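PDB 5Y6T: endo-1,4-beta-mannanase, which probably hydrolyses internal beta-1,4-mannosidic bonds of mannans, as a GH5-family endo-mannanase from the earthworm Eisenia fetida. Local coordinates for residues Asn83-Gly88 with Asp134-Gln139; Thr140-Ala145 with Asn209-Ala214; Glu163-Pro168 with Gln205-Lys210. All coordinates share one frame; numbering follows the deposited sequence. Where two conformers were deposited one is given.

Contact 1. Residues Asn83-Gly88 with Asp134-Gln139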
loop_
_atom_site.group_PDB
_atom_site.type_symbol
_atom_site.label_atom_id
_atom_site.label_comp_id
_atom_site.label_asym_id
_atom_site.label_seq_id
_atom_site.Cartn_x
_atom_site.Cartn_y
_atom_site.Cartn_z
ATOM N N ASN A 83 -26.892 0.443 -12.174
ATOM C CA ASN A 83 -27.104 -0.703 -11.358
ATOM C C ASN A 83 -25.906 -1.094 -10.478
ATOM O O ASN A 83 -25.981 -2.068 -9.771
ATOM C CB ASN A 83 -27.460 -1.879 -12.221
ATOM C CG ASN A 83 -28.849 -1.720 -12.856
ATOM O OD1 ASN A 83 -29.787 -1.369 -12.168
ATOM N ND2 ASN A 83 -28.968 -2.009 -14.138
ATOM N N GLY A 84 -24.825 -0.332 -10.540
ATOM C CA GLY A 84 -23.633 -0.548 -9.702
ATOM C C GLY A 84 -22.584 -1.412 -10.363
ATOM O O GLY A 84 -21.606 -1.732 -9.702
ATOM N N TYR A 85 -22.790 -1.817 -11.622
ATOM C CA TYR A 85 -21.739 -2.565 -12.362
ATOM C C TYR A 85 -20.687 -1.567 -12.812
ATOM O O TYR A 85 -20.971 -0.411 -13.193
ATOM C CB TYR A 85 -22.287 -3.332 -13.561
ATOM C CG TYR A 85 -23.209 -4.415 -13.066
ATOM C CD1 TYR A 85 -22.732 -5.599 -12.548
ATOM C CD2 TYR A 85 -24.545 -4.167 -12.974
ATOM C CE1 TYR A 85 -23.552 -6.545 -12.008
ATOM C CE2 TYR A 85 -25.379 -5.136 -12.423
ATOM C CZ TYR A 85 -24.867 -6.287 -11.937
ATOM O OH TYR A 85 -25.705 -7.244 -11.391
ATOM N N VAL A 86 -19.437 -1.985 -12.813
ATOM C CA VAL A 86 -18.386 -1.054 -13.251
ATOM C C VAL A 86 -18.220 -1.100 -14.797
ATOM O O VAL A 86 -18.180 -2.168 -15.389
ATOM C CB VAL A 86 -17.034 -1.365 -12.515
ATOM C CG1 VAL A 86 -15.877 -0.568 -13.102
ATOM C CG2 VAL A 86 -17.147 -1.147 -10.993
ATOM N N VAL A 87 -18.109 0.069 -15.410
ATOM C CA VAL A 87 -17.989 0.201 -16.855
ATOM C C VAL A 87 -16.632 0.687 -17.296
ATOM O O VAL A 87 -16.304 0.571 -18.481
ATOM C CB VAL A 87 -19.098 1.083 -17.498
ATOM C CG1 VAL A 87 -20.442 0.430 -17.319
ATOM C CG2 VAL A 87 -19.050 2.534 -16.982
ATOM N N GLY A 88 -15.799 1.093 -16.348
ATOM C CA GLY A 88 -14.459 1.554 -16.686
ATOM C C GLY A 88 -13.785 2.138 -15.496
ATOM O O GLY A 88 -14.376 2.197 -14.411
ATOM N N ASP A 134 -20.809 -8.240 -3.459
ATOM C CA ASP A 134 -21.486 -8.858 -4.609
ATOM C C ASP A 134 -20.407 -9.192 -5.662
ATOM O O ASP A 134 -19.863 -8.320 -6.377
ATOM C CB ASP A 134 -22.538 -7.859 -5.093
ATOM C CG ASP A 134 -23.272 -8.289 -6.351
ATOM O OD1 ASP A 134 -22.778 -9.135 -7.103
ATOM O OD2 ASP A 134 -24.375 -7.734 -6.564
ATOM N N ASP A 135 -20.072 -10.471 -5.757
ATOM C CA ASP A 135 -19.047 -10.919 -6.670
ATOM C C ASP A 135 -19.328 -10.605 -8.125
ATOM O O ASP A 135 -18.408 -10.484 -8.916
ATOM C CB ASP A 135 -18.820 -12.425 -6.486
ATOM C CG ASP A 135 -17.920 -12.734 -5.279
ATOM O OD1 ASP A 135 -17.269 -11.787 -4.719
ATOM O OD2 ASP A 135 -17.827 -13.938 -4.893
ATOM N N SER A 136 -20.604 -10.576 -8.498
ATOM C CA SER A 136 -20.950 -10.221 -9.898
ATOM C C SER A 136 -20.512 -8.794 -10.220
ATOM O O SER A 136 -19.952 -8.521 -11.297
ATOM C CB SER A 136 -22.459 -10.457 -10.175
ATOM O OG SER A 136 -23.284 -9.334 -9.895
ATOM N N LYS A 137 -20.717 -7.900 -9.274
ATOM C CA LYS A 137 -20.243 -6.518 -9.444
ATOM C C LYS A 137 -18.729 -6.372 -9.373
ATOM O O LYS A 137 -18.121 -5.702 -10.222
ATOM C CB LYS A 137 -20.938 -5.595 -8.462
ATOM C CG LYS A 137 -22.400 -5.481 -8.813
ATOM C CD LYS A 137 -23.216 -4.662 -7.858
ATOM C CE LYS A 137 -24.709 -4.487 -8.328
ATOM N NZ LYS A 137 -25.542 -3.771 -7.266
ATOM N N LEU A 138 -18.116 -7.039 -8.381
ATOM C CA LEU A 138 -16.657 -7.096 -8.314
ATOM C C LEU A 138 -16.040 -7.582 -9.599
ATOM O O LEU A 138 -15.039 -7.028 -10.071
ATOM C CB LEU A 138 -16.233 -7.982 -7.117
ATOM C CG LEU A 138 -14.721 -8.117 -6.949
ATOM C CD1 LEU A 138 -14.084 -6.738 -6.792
ATOM C CD2 LEU A 138 -14.512 -9.064 -5.750
ATOM N N GLN A 139 -16.644 -8.602 -10.220
ATOM C CA GLN A 139 -16.039 -9.124 -11.433
ATOM C C GLN A 139 -16.059 -8.061 -12.575
ATOM O O GLN A 139 -15.190 -8.069 -13.409
ATOM C CB GLN A 139 -16.764 -10.388 -11.922
ATOM C CG GLN A 139 -15.990 -11.103 -13.009
ATOM C CD GLN A 139 -14.662 -11.669 -12.562
ATOM O OE1 GLN A 139 -14.472 -12.092 -11.376
ATOM N NE2 GLN A 139 -13.674 -11.592 -13.462
#

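Contact 2. Residues Thr140-Ala145 with Asn209-Ala214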
loop_
_atom_site.group_PDB
_atom_site.type_symbol
_atom_site.label_atom_id
_atom_site.label_comp_id
_atom_site.label_asym_id
_atom_site.label_seq_id
_atom_site.Cartn_x
_atom_site.Cartn_y
_atom_site.Cartn_z
ATOM N N THR A 140 -17.077 -7.182 -12.618
ATOM C CA THR A 140 -17.098 -6.095 -13.567
ATOM C C THR A 140 -16.014 -5.044 -13.299
ATOM O O THR A 140 -15.351 -4.532 -14.202
ATOM C CB THR A 140 -18.521 -5.486 -13.717
ATOM O OG1 THR A 140 -18.913 -4.750 -12.521
ATOM C CG2 THR A 140 -19.485 -6.570 -14.182
ATOM N N TYR A 141 -15.795 -4.718 -12.034
ATOM C CA TYR A 141 -14.591 -3.947 -11.652
ATOM C C TYR A 141 -13.335 -4.566 -12.203
ATOM O O TYR A 141 -12.481 -3.906 -12.861
ATOM C CB TYR A 141 -14.473 -3.689 -10.114
ATOM C CG TYR A 141 -13.218 -2.890 -9.829
ATOM C CD1 TYR A 141 -13.127 -1.568 -10.202
ATOM C CD2 TYR A 141 -12.088 -3.478 -9.217
ATOM C CE1 TYR A 141 -11.932 -0.885 -10.056
ATOM C CE2 TYR A 141 -10.931 -2.810 -9.065
ATOM C CZ TYR A 141 -10.852 -1.492 -9.448
ATOM O OH TYR A 141 -9.661 -0.785 -9.346
ATOM N N ILE A 142 -13.178 -5.863 -11.941
ATOM C CA ILE A 142 -11.982 -6.551 -12.383
ATOM C C ILE A 142 -11.794 -6.521 -13.906
ATOM O O ILE A 142 -10.722 -6.220 -14.413
ATOM C CB ILE A 142 -11.999 -8.021 -11.853
ATOM C CG1 ILE A 142 -11.704 -8.000 -10.341
ATOM C CG2 ILE A 142 -10.987 -8.872 -12.505
ATOM C CD1 ILE A 142 -11.938 -9.299 -9.589
ATOM N N ASP A 143 -12.860 -6.766 -14.619
ATOM C CA ASP A 143 -12.768 -7.027 -16.070
ATOM C C ASP A 143 -12.773 -5.738 -16.837
ATOM O O ASP A 143 -12.070 -5.642 -17.854
ATOM C CB ASP A 143 -13.986 -7.811 -16.529
ATOM C CG ASP A 143 -13.945 -9.284 -16.149
ATOM O OD1 ASP A 143 -12.882 -9.839 -15.754
ATOM O OD2 ASP A 143 -15.056 -9.828 -16.207
ATOM N N GLN A 144 -13.537 -4.728 -16.368
ATOM C CA GLN A 144 -13.758 -3.484 -17.108
ATOM C C GLN A 144 -12.816 -2.359 -16.711
ATOM O O GLN A 144 -12.592 -1.416 -17.446
ATOM C CB GLN A 144 -15.191 -2.950 -16.980
ATOM C CG GLN A 144 -16.342 -3.819 -17.498
ATOM C CD GLN A 144 -15.994 -4.754 -18.609
ATOM O OE1 GLN A 144 -15.790 -5.923 -18.392
ATOM N NE2 GLN A 144 -15.980 -4.249 -19.818
ATOM N N ALA A 145 -12.258 -2.448 -15.517
ATOM C CA ALA A 145 -11.393 -1.389 -15.022
ATOM C C ALA A 145 -9.973 -1.924 -14.716
ATOM O O ALA A 145 -8.990 -1.490 -15.362
ATOM C CB ALA A 145 -12.048 -0.671 -13.826
ATOM N N ASN A 209 -8.092 -11.048 -2.218
ATOM C CA ASN A 209 -7.613 -12.220 -2.917
ATOM C C ASN A 209 -7.968 -12.151 -4.407
ATOM O O ASN A 209 -7.119 -12.376 -5.270
ATOM C CB ASN A 209 -8.248 -13.469 -2.285
ATOM C CG ASN A 209 -7.954 -14.764 -3.090
ATOM O OD1 ASN A 209 -8.882 -15.404 -3.574
ATOM N ND2 ASN A 209 -6.667 -15.144 -3.204
ATOM N N LYS A 210 -9.226 -11.840 -4.714
ATOM C CA LYS A 210 -9.691 -11.848 -6.114
ATOM C C LYS A 210 -9.020 -10.789 -6.939
ATOM O O LYS A 210 -8.641 -11.038 -8.094
ATOM C CB LYS A 210 -11.226 -11.821 -6.242
ATOM C CG LYS A 210 -11.906 -13.028 -5.599
ATOM C CD LYS A 210 -13.433 -12.914 -5.518
ATOM C CE LYS A 210 -14.132 -14.149 -4.917
ATOM N NZ LYS A 210 -14.150 -15.355 -5.768
ATOM N N GLN A 211 -8.933 -9.582 -6.398
ATOM C CA GLN A 211 -8.240 -8.512 -7.135
ATOM C C GLN A 211 -6.744 -8.709 -7.260
ATOM O O GLN A 211 -6.173 -8.455 -8.317
ATOM C CB GLN A 211 -8.540 -7.144 -6.560
ATOM C CG GLN A 211 -9.971 -6.744 -6.788
ATOM C CD GLN A 211 -10.300 -5.509 -6.004
ATOM O OE1 GLN A 211 -10.095 -4.378 -6.482
ATOM N NE2 GLN A 211 -10.765 -5.694 -4.775
ATOM N N THR A 212 -6.135 -9.304 -6.245
ATOM C CA THR A 212 -4.708 -9.595 -6.316
ATOM C C THR A 212 -4.453 -10.613 -7.440
ATOM O O THR A 212 -3.521 -10.449 -8.233
ATOM C CB THR A 212 -4.125 -10.042 -4.961
ATOM O OG1 THR A 212 -4.218 -8.966 -3.988
ATOM C CG2 THR A 212 -2.674 -10.391 -5.067
ATOM N N ALA A 213 -5.280 -11.650 -7.494
ATOM C CA ALA A 213 -5.150 -12.689 -8.495
ATOM C C ALA A 213 -5.292 -12.014 -9.881
ATOM O O ALA A 213 -4.508 -12.278 -10.827
ATOM C CB ALA A 213 -6.260 -13.711 -8.322
ATOM N N ALA A 214 -6.322 -11.143 -10.017
ATOM C CA ALA A 214 -6.578 -10.510 -11.293
ATOM C C ALA A 214 -5.396 -9.648 -11.722
ATOM O O ALA A 214 -5.007 -9.710 -12.901
ATOM C CB ALA A 214 -7.848 -9.648 -11.275
#

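Contact 3. Residues Glu163-Pro168 with Gln205-Lys210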
loop_
_atom_site.group_PDB
_atom_site.type_symbol
_atom_site.label_atom_id
_atom_site.label_comp_id
_atom_site.label_asym_id
_atom_site.label_seq_id
_atom_site.Cartn_x
_atom_site.Cartn_y
_atom_site.Cartn_z
ATOM N N GLU A 163 -1.440 -2.271 -4.692
ATOM C CA GLU A 163 -1.956 -2.539 -3.377
ATOM C C GLU A 163 -3.455 -2.435 -3.430
ATOM O O GLU A 163 -3.999 -1.437 -3.861
ATOM C CB GLU A 163 -1.417 -1.545 -2.320
ATOM C CG GLU A 163 -1.912 -1.758 -0.935
ATOM C CD GLU A 163 -1.274 -0.860 0.098
ATOM O OE1 GLU A 163 -0.175 -0.304 -0.167
ATOM O OE2 GLU A 163 -1.858 -0.704 1.164
ATOM N N VAL A 164 -4.154 -3.519 -3.080
ATOM C CA VAL A 164 -5.582 -3.467 -3.234
ATOM C C VAL A 164 -6.259 -2.460 -2.342
ATOM O O VAL A 164 -7.195 -1.828 -2.795
ATOM C CB VAL A 164 -6.250 -4.894 -3.157
ATOM C CG1 VAL A 164 -7.777 -4.806 -3.120
ATOM C CG2 VAL A 164 -5.772 -5.720 -4.353
ATOM N N MET A 165 -5.916 -2.492 -1.062
ATOM C CA MET A 165 -6.628 -1.709 -0.068
ATOM C C MET A 165 -5.772 -1.200 1.054
ATOM O O MET A 165 -5.083 -1.973 1.715
ATOM C CB MET A 165 -7.795 -2.493 0.485
ATOM C CG MET A 165 -8.645 -1.647 1.415
ATOM S SD MET A 165 -9.948 -2.575 2.250
ATOM C CE MET A 165 -11.051 -3.038 0.896
ATOM N N ASN A 166 -5.783 0.111 1.277
ATOM C CA ASN A 166 -5.181 0.657 2.475
ATOM C C ASN A 166 -5.950 0.304 3.736
ATOM O O ASN A 166 -7.123 0.596 3.794
ATOM C CB ASN A 166 -5.140 2.161 2.362
ATOM C CG ASN A 166 -4.604 2.794 3.624
ATOM O OD1 ASN A 166 -3.430 2.610 3.953
ATOM N ND2 ASN A 166 -5.466 3.560 4.327
ATOM N N GLU A 167 -5.277 -0.264 4.740
ATOM C CA GLU A 167 -5.892 -0.491 6.077
ATOM C C GLU A 167 -7.308 -1.091 6.012
ATOM O O GLU A 167 -8.262 -0.503 6.472
ATOM C CB GLU A 167 -5.883 0.821 6.853
ATOM C CG GLU A 167 -4.454 1.315 7.077
ATOM C CD GLU A 167 -4.321 2.529 7.984
ATOM O OE1 GLU A 167 -5.395 3.122 8.367
ATOM O OE2 GLU A 167 -3.166 2.851 8.332
ATOM N N PRO A 168 -7.448 -2.337 5.558
ATOM C CA PRO A 168 -8.744 -2.997 5.594
ATOM C C PRO A 168 -9.331 -3.046 6.962
ATOM O O PRO A 168 -10.547 -3.147 7.108
ATOM C CB PRO A 168 -8.440 -4.407 5.101
ATOM C CG PRO A 168 -7.158 -4.296 4.325
ATOM C CD PRO A 168 -6.386 -3.220 5.012
ATOM N N GLN A 205 -10.900 -10.119 2.954
ATOM C CA GLN A 205 -9.953 -11.052 2.377
ATOM C C GLN A 205 -10.307 -11.538 0.995
ATOM O O GLN A 205 -9.425 -11.668 0.132
ATOM C CB GLN A 205 -9.705 -12.254 3.299
ATOM C CG GLN A 205 -9.023 -11.919 4.629
ATOM C CD GLN A 205 -9.245 -13.033 5.648
ATOM O OE1 GLN A 205 -10.371 -13.572 5.814
ATOM N NE2 GLN A 205 -8.216 -13.326 6.412
ATOM N N SER A 206 -11.570 -11.930 0.803
ATOM C CA SER A 206 -12.026 -12.370 -0.536
ATOM C C SER A 206 -11.808 -11.278 -1.587
ATOM O O SER A 206 -11.298 -11.543 -2.655
ATOM C CB SER A 206 -13.489 -12.839 -0.437
ATOM O OG SER A 206 -13.911 -13.326 -1.711
ATOM N N PHE A 207 -12.196 -10.037 -1.241
ATOM C CA PHE A 207 -12.074 -8.834 -2.106
ATOM C C PHE A 207 -10.601 -8.660 -2.505
ATOM O O PHE A 207 -10.293 -8.475 -3.667
ATOM C CB PHE A 207 -12.667 -7.624 -1.337
ATOM C CG PHE A 207 -12.681 -6.303 -2.075
ATOM C CD1 PHE A 207 -13.640 -6.045 -3.051
ATOM C CD2 PHE A 207 -11.853 -5.291 -1.699
ATOM C CE1 PHE A 207 -13.744 -4.803 -3.617
ATOM C CE2 PHE A 207 -11.961 -4.016 -2.249
ATOM C CZ PHE A 207 -12.886 -3.806 -3.264
ATOM N N ILE A 208 -9.734 -8.806 -1.522
ATOM C CA ILE A 208 -8.331 -8.685 -1.725
ATOM C C ILE A 208 -7.781 -9.829 -2.594
ATOM O O ILE A 208 -6.955 -9.593 -3.521
ATOM C CB ILE A 208 -7.559 -8.540 -0.377
ATOM C CG1 ILE A 208 -7.951 -7.183 0.270
ATOM C CG2 ILE A 208 -6.058 -8.617 -0.582
ATOM C CD1 ILE A 208 -7.750 -7.189 1.757
ATOM N N ASN A 209 -8.092 -11.048 -2.218
ATOM C CA ASN A 209 -7.613 -12.220 -2.917
ATOM C C ASN A 209 -7.968 -12.151 -4.407
ATOM O O ASN A 209 -7.119 -12.376 -5.270
ATOM C CB ASN A 209 -8.248 -13.469 -2.285
ATOM C CG ASN A 209 -7.954 -14.764 -3.090
ATOM O OD1 ASN A 209 -8.882 -15.404 -3.574
ATOM N ND2 ASN A 209 -6.667 -15.144 -3.204
ATOM N N LYS A 210 -9.226 -11.840 -4.714
ATOM C CA LYS A 210 -9.691 -11.848 -6.114
ATOM C C LYS A 210 -9.020 -10.789 -6.939
ATOM O O LYS A 210 -8.641 -11.038 -8.094
ATOM C CB LYS A 210 -11.226 -11.821 -6.242
ATOM C CG LYS A 210 -11.906 -13.028 -5.599
ATOM C CD LYS A 210 -13.433 -12.914 -5.518
ATOM C CE LYS A 210 -14.132 -14.149 -4.917
ATOM N NZ LYS A 210 -14.150 -15.355 -5.768
#

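Contact 1. Residues Asn83-Gly88 with Asp134-Gln139
Asp134 OD1 takes a hydrogen bond from Ser136 OG at 2.8 Å, and that hydroxyl oxygen lies at the edge of the Tyr85 ring, near its plane, 3.5 Å from Tyr85 CE1. The carboxylate oxygen has a second donor: Lys137 N reaches Asp134 OD1 at 3.2 Å with an N-H...O angle of 159°. Both donors come to one face of the carboxylate, Ser136 OG on the syn side and only 22° out of its plane, Lys137 N from well above it; a weak bond from Ser136 N adds to the grip. Asp134 is thus the side-chain N-cap of helix 135-152, whose first turn receives the 83-88 loop. Lys137 and Tyr85 carry much of the contact. Extended beyond CG, the Lys137 side chain crosses that of Tyr85 at about a right angle, Lys137 CE standing 4.0 Å above the ring plane and offset toward the rim, Lys137 CG 3.6 Å from Tyr85 CE1. The ammonium stands high over the same face, 5.7 Å from the ring centroid, too far for more than a weak cation-pi attraction; Lys137 NZ also gives a weak hydrogen bond to Asn83 O at 3.1 Å. Farther along, Thr140 OG1 bonds to Val86 N, joining the next helical turn to the short hairpin of strands 79-80 and 86-88.

Contact 2. Residues Thr140-Ala145 with Asn209-Ala214
Helices 135-152 and 201-218, which follow consecutive parallel strands of the barrel (112-119 and 159-163), pack side by side here through Tyr141 and Ile142 on one and Lys210, Gln211 and Ala214 on the other. Their short segments run nearly parallel, with axes 10.5 Å apart and a signed crossing angle of -23°. Ile142 spreads its two branches along the opposite helix. Ile142 CG2 meets Ala214 CB at 3.5 Å, tighter than ordinary carbon-carbon contact, whereas Ile142 CG1 turns the other way to lie 4.1 Å from Gln211 CG, and Ile142 CD1 reaches on to Lys210 O at 4.0 Å. In the (beta/alpha)8 barrel, the fold expected of GH5 enzymes, such neighbouring helices form the outer layer, and Tyr141 and Gln211 face inward to strand 112-119. Gln211 CG is anti to the carbonyl carbon (chi1 -68°), and its extended chain sets Gln211 OE1 obliquely beside the Tyr141 ring, 3.1 Å from Tyr141 CE2, with amide and ring planes 88° apart. The amide's rotation is fixed from outside the pair: Trp118 NE1 donates to OE1, and NE2 donates to Phe207 O. Shortening Gln211 to an alanine is likely to leave Trp118 NE1 without this acceptor and to open a gap beside the Tyr141 ring and Ile142 CG1. The tyrosine hydroxyl, in turn, hydrogen-bonds to His71 NE2.

Contact 3. Residues Glu163-Pro168 with Gln205-Lys210
Met165 runs out from its strand with chi1 and chi2 both near 180° and then bends at chi3 (-67°), which carries CE against Phe207; the phenylalanine, with CG anti to its own nitrogen (chi1 -178°), presents its CD2-CE2 side to it. Met165 CE lies 3.4 Å from Phe207 CE2 and 3.5 Å from Phe207 CD2, approaching obliquely, and the two side chains cross at about a right angle. Next to this pair, Val164 packs with its two methyls on different parts of the helix: Val164 CG1 is 4.1 Å from Ile208 CG1 and 4.3 Å from Phe207 CD2, whereas Val164 CG2 faces Ile208 O. Ile208 also reaches forward, Ile208 CD1 meeting Pro168 CG at 3.9 Å, so that the isoleucine spans from the corner at Val164 to the proline ring. The helix therefore backs the chain at Val164, Met165 and Pro168, where it leaves barrel strand 159-163 by way of the short strand 165-166. The Asn166-Glu167-Pro168 sequence at this end of the strand matches the motif that carries the acid/base glutamate in GH5 enzymes, consistent with that role for Glu167. Both polar residues of the motif point elsewhere than the helix: Asn166 bonds to Arg67 and Asn119, and Glu167 OE2 to His266 ND1. No hydrogen bond crosses between the two segments, and the touching side chains are all buried. Tyr128 of helix 126-133 continues the apolar packing, touching both Met165 and Phe207.

In the fold
Moving from surface to core, the three contacts step inward, their centres about 23, 17 and 10 Å from the centre of the chain. Contacts 1 and 2 share helix 135-152, with centres about 10 Å apart; contacts 2 and 3 share helix 201-218, with centres about 11 Å apart and Val164 CG1 3.5 Å from Gln211 NE2. Contact 1 also reaches contact 3 directly, Leu138 CD1 lying 3.7 Å from Phe207 CE1. The 163-168 segment of contact 3 leads into the probable active site, where Asn166 ND2 and Glu167 OE2 hydrogen-bond a Tris molecule, probably from the crystallisation liquor; contact 1 is peripheral, its centre about 16 Å from that of contact 3.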